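Local coordinates for protein type II 3-hydroxyacyl-CoA dehydrogenase (Thermus thermophilus, PDB 1UAY) that probably oxidises 3-hydroxyacyl-CoA to 3-ketoacyl-CoA with a nicotinamide cofactor, as in the beta-oxidation of fatty acids, and binds adenosine in this crystal, at residues 130-135 against 156-161; 174-179 against 218-223. All coordinates share one frame; numbering follows the deposited sequence.

Contact 1. Residues 130-135 against 156-161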
# COMPACT_ATOMS: atom_id res chain seq x y z
N ILE A 130 13.28 5.86 17.27
CA ILE A 130 13.66 6.77 16.19
C ILE A 130 12.44 7.00 15.31
O ILE A 130 11.87 6.06 14.75
CB ILE A 130 14.82 6.18 15.36
CG1 ILE A 130 16.03 5.94 16.28
CG2 ILE A 130 15.19 7.12 14.21
CD1 ILE A 130 17.22 5.31 15.60
N VAL A 131 12.02 8.26 15.21
CA VAL A 131 10.86 8.63 14.42
C VAL A 131 11.30 9.46 13.23
O VAL A 131 11.87 10.55 13.39
CB VAL A 131 9.85 9.45 15.25
CG1 VAL A 131 8.60 9.75 14.42
CG2 VAL A 131 9.49 8.69 16.51
N ASN A 132 11.05 8.94 12.03
CA ASN A 132 11.42 9.65 10.81
C ASN A 132 10.20 10.34 10.23
O ASN A 132 9.06 10.01 10.57
CB ASN A 132 12.03 8.69 9.79
CG ASN A 132 13.31 8.06 10.28
OD1 ASN A 132 14.06 8.67 11.05
ND2 ASN A 132 13.59 6.85 9.82
N THR A 133 10.44 11.30 9.35
CA THR A 133 9.36 12.05 8.73
C THR A 133 9.41 11.92 7.22
O THR A 133 10.38 12.33 6.58
CB THR A 133 9.44 13.54 9.11
OG1 THR A 133 9.55 13.67 10.53
CG2 THR A 133 8.19 14.28 8.64
N ALA A 134 8.37 11.32 6.65
CA ALA A 134 8.29 11.18 5.21
C ALA A 134 7.30 12.24 4.73
O ALA A 134 7.41 13.41 5.09
CB ALA A 134 7.82 9.78 4.83
N SER A 135 6.32 11.82 3.94
CA SER A 135 5.29 12.72 3.41
C SER A 135 4.33 11.88 2.60
O SER A 135 4.69 10.82 2.11
CB SER A 135 5.92 13.78 2.48
OG SER A 135 4.92 14.49 1.75
N VAL A 156 10.22 5.97 3.61
CA VAL A 156 9.16 5.01 3.90
C VAL A 156 9.69 3.57 3.86
O VAL A 156 9.46 2.79 4.79
CB VAL A 156 8.01 5.14 2.89
CG1 VAL A 156 7.09 3.92 2.96
CG2 VAL A 156 7.22 6.41 3.17
N ALA A 157 10.42 3.23 2.80
CA ALA A 157 10.95 1.88 2.62
C ALA A 157 12.02 1.50 3.64
O ALA A 157 12.22 0.32 3.92
CB ALA A 157 11.50 1.73 1.21
N LEU A 158 12.70 2.50 4.19
CA LEU A 158 13.75 2.27 5.19
C LEU A 158 13.17 1.80 6.52
O LEU A 158 13.80 1.04 7.26
CB LEU A 158 14.53 3.57 5.41
CG LEU A 158 15.49 3.64 6.59
CD1 LEU A 158 16.61 2.62 6.39
CD2 LEU A 158 16.07 5.05 6.70
N THR A 159 11.95 2.23 6.81
CA THR A 159 11.31 1.92 8.08
C THR A 159 11.35 0.46 8.54
O THR A 159 11.85 0.17 9.63
CB THR A 159 9.83 2.37 8.09
OG1 THR A 159 9.71 3.65 7.48
CG2 THR A 159 9.33 2.47 9.53
N LEU A 160 10.84 -0.45 7.71
CA LEU A 160 10.79 -1.85 8.10
C LEU A 160 12.14 -2.54 8.27
O LEU A 160 12.39 -3.15 9.32
CB LEU A 160 9.91 -2.64 7.13
CG LEU A 160 9.59 -4.06 7.59
CD1 LEU A 160 8.83 -4.03 8.92
CD2 LEU A 160 8.77 -4.77 6.53
N PRO A 161 13.02 -2.48 7.26
CA PRO A 161 14.31 -3.15 7.47
C PRO A 161 15.08 -2.60 8.67
O PRO A 161 15.81 -3.32 9.34
CB PRO A 161 15.04 -2.94 6.14
CG PRO A 161 14.34 -1.76 5.51
CD PRO A 161 12.90 -1.98 5.88
O HOH W 1 12.13 5.50 8.01
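The carboxamide of Asn132 points its nitrogen at the helix: Leu158 CD2 lies beyond the nitrogen end, obliquely above the amide plane, a loose 4.4 Å from ND2. At the nitrogen edge, nearly in that plane, a water accepts a hydrogen bond from Asn132 ND2 at 2.7 Å. The same water donates one to Thr159 OG1, 3.1 Å from the water oxygen, so an amide and a hydroxyl too far apart to meet directly are joined by one small molecule. Thr159 suits the place because its hydroxyl, with chi1 at -42°, folds back over its own helix and donates to Val156 O at 2.8 Å. It comes from above the carbonyl plane, on the same face as Thr159 N, and the peptide oxygen is thus gripped twice. Where the strand has ended, contact turns apolar: Ala134 CB meets Val156 CG2 at 3.8 Å, and the small methyl lets the backbones come closer here than at Asn132. Ala157 and Leu158 also pack on a second subunit. Helix 146-166 packs on interior strand 128-133 of the parallel sheet of a Rossmann fold; earlier turns of the same helix carry Tyr148 and Lys152 in the Tyr-X-X-X-Lys sequence of short chain dehydrogenases.

Contact 2. Residues 174-179 against 218-223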
# COMPACT_ATOMS: atom_id res chain seq x y z
N VAL A 174 9.82 4.22 13.57
CA VAL A 174 8.50 4.53 13.05
C VAL A 174 8.60 5.76 12.17
O VAL A 174 9.43 6.64 12.40
CB VAL A 174 7.51 4.83 14.20
CG1 VAL A 174 6.15 5.23 13.65
CG2 VAL A 174 7.38 3.61 15.09
N THR A 175 7.75 5.83 11.15
CA THR A 175 7.75 6.96 10.24
C THR A 175 6.40 7.66 10.22
O THR A 175 5.36 7.00 10.14
CB THR A 175 8.10 6.53 8.80
OG1 THR A 175 9.44 6.03 8.77
CG2 THR A 175 7.98 7.70 7.84
N VAL A 176 6.42 8.98 10.32
CA VAL A 176 5.20 9.76 10.24
C VAL A 176 5.20 10.35 8.84
O VAL A 176 6.21 10.89 8.40
CB VAL A 176 5.19 10.93 11.26
CG1 VAL A 176 3.98 11.83 11.01
CG2 VAL A 176 5.17 10.39 12.67
N ALA A 177 4.08 10.23 8.13
CA ALA A 177 3.97 10.78 6.78
C ALA A 177 2.95 11.92 6.81
O ALA A 177 1.74 11.70 6.66
CB ALA A 177 3.52 9.70 5.79
N PRO A 178 3.42 13.16 7.03
CA PRO A 178 2.50 14.30 7.08
C PRO A 178 1.87 14.63 5.74
O PRO A 178 2.44 14.40 4.68
CB PRO A 178 3.39 15.45 7.55
CG PRO A 178 4.55 14.76 8.23
CD PRO A 178 4.79 13.57 7.35
N GLY A 179 0.66 15.18 5.83
CA GLY A 179 -0.04 15.64 4.65
C GLY A 179 0.38 17.09 4.49
O GLY A 179 1.57 17.40 4.56
N LEU A 218 4.81 12.22 20.11
CA LEU A 218 4.85 11.85 21.52
C LEU A 218 4.05 10.57 21.80
O LEU A 218 4.40 9.75 22.63
CB LEU A 218 4.27 13.00 22.35
CG LEU A 218 5.36 13.89 22.94
CD1 LEU A 218 6.12 14.67 21.87
CD2 LEU A 218 4.81 14.93 23.92
N HIS A 219 2.95 10.35 21.08
CA HIS A 219 2.21 9.12 21.30
C HIS A 219 3.05 7.93 20.85
O HIS A 219 3.06 6.88 21.50
CB HIS A 219 0.88 9.09 20.55
CG HIS A 219 0.13 7.81 20.76
ND1 HIS A 219 -0.35 7.44 22.00
CD2 HIS A 219 -0.13 6.78 19.93
CE1 HIS A 219 -0.86 6.23 21.92
NE2 HIS A 219 -0.74 5.80 20.67
N ILE A 220 3.75 8.08 19.73
CA ILE A 220 4.59 6.99 19.24
C ILE A 220 5.62 6.63 20.32
O ILE A 220 5.85 5.45 20.59
CB ILE A 220 5.32 7.40 17.94
CG1 ILE A 220 4.29 7.52 16.81
CG2 ILE A 220 6.40 6.38 17.59
CD1 ILE A 220 4.80 8.22 15.57
N LEU A 221 6.21 7.64 20.95
CA LEU A 221 7.19 7.38 22.00
C LEU A 221 6.59 6.62 23.18
O LEU A 221 7.27 5.81 23.82
CB LEU A 221 7.80 8.69 22.50
CG LEU A 221 8.63 9.48 21.48
CD1 LEU A 221 9.08 10.78 22.11
CD2 LEU A 221 9.82 8.65 21.02
N GLU A 222 5.32 6.88 23.47
CA GLU A 222 4.63 6.25 24.60
C GLU A 222 3.93 4.93 24.30
O GLU A 222 3.42 4.29 25.22
CB GLU A 222 3.61 7.21 25.20
CG GLU A 222 4.20 8.32 26.04
CD GLU A 222 3.13 9.24 26.62
OE1 GLU A 222 3.44 9.99 27.56
OE2 GLU A 222 1.99 9.21 26.12
N ASN A 223 3.90 4.51 23.04
CA ASN A 223 3.22 3.27 22.68
C ASN A 223 4.19 2.25 22.10
O ASN A 223 4.51 2.29 20.91
CB ASN A 223 2.11 3.56 21.66
CG ASN A 223 1.11 2.42 21.57
OD1 ASN A 223 1.47 1.26 21.77
ND2 ASN A 223 -0.13 2.75 21.25
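Ile220 reaches from the helix to one face of the strand, where Val174 and Val176 receive it. From CB the chain forks, and each branch finds its own surface. The short branch, CG2, is anti to the backbone N because CG1 takes the position beside that nitrogen (chi1 -69°); it rests on Val174, 3.9 Å from both Val174 CB and Val174 CG2. The longer branch runs out through CG1, nearly fully extended (chi2 166°), and ends at CD1. This methyl sits 3.8 Å from Val174 CG1 and 3.6 Å from Val176 CG2, bridging two residues that share one side of the strand. Val174 meets the isoleucine tip to tip, whereas Val176 is crossed at a slant. Isoleucine suits the helix position, since CG2 covers Val174 while the longer branch ends between Val174 and Val176; valine, branched at CB, suits an extended strand. Leu226 packs against Ile220 as well, and Arg172 NH1 bonds its carbonyl oxygen. Nearby, His219 stacks on His219 of the third subunit. The arrangement is helix-on-sheet packing of an alpha/beta Rossmann fold, with helix 210-222 leading back to strand 230-233, outermost in this chain's sheet.

Both contacts are buried and serve adjacent parallel strands of one sheet, but on its opposite faces: helix 146-166 covers the face of contact 1, helix 210-222 that of contact 2. Both helices also meet other subunits. Their chemistry differs: contact 1 has an amide, a hydroxyl and a water beside one alanine-valine contact, whereas contact 2 is wholly aliphatic across its two segments. The strands tie them together: Ala134 N probably bonds Val176 O at 2.8 Å. Thr175, between the two valines, turns to the other face, where its OG1 lies 2.7 Å from Thr159 OG1 in a probable hydrogen bond and its methyl packs on Ala134, so strand 171-178 takes part in both layers.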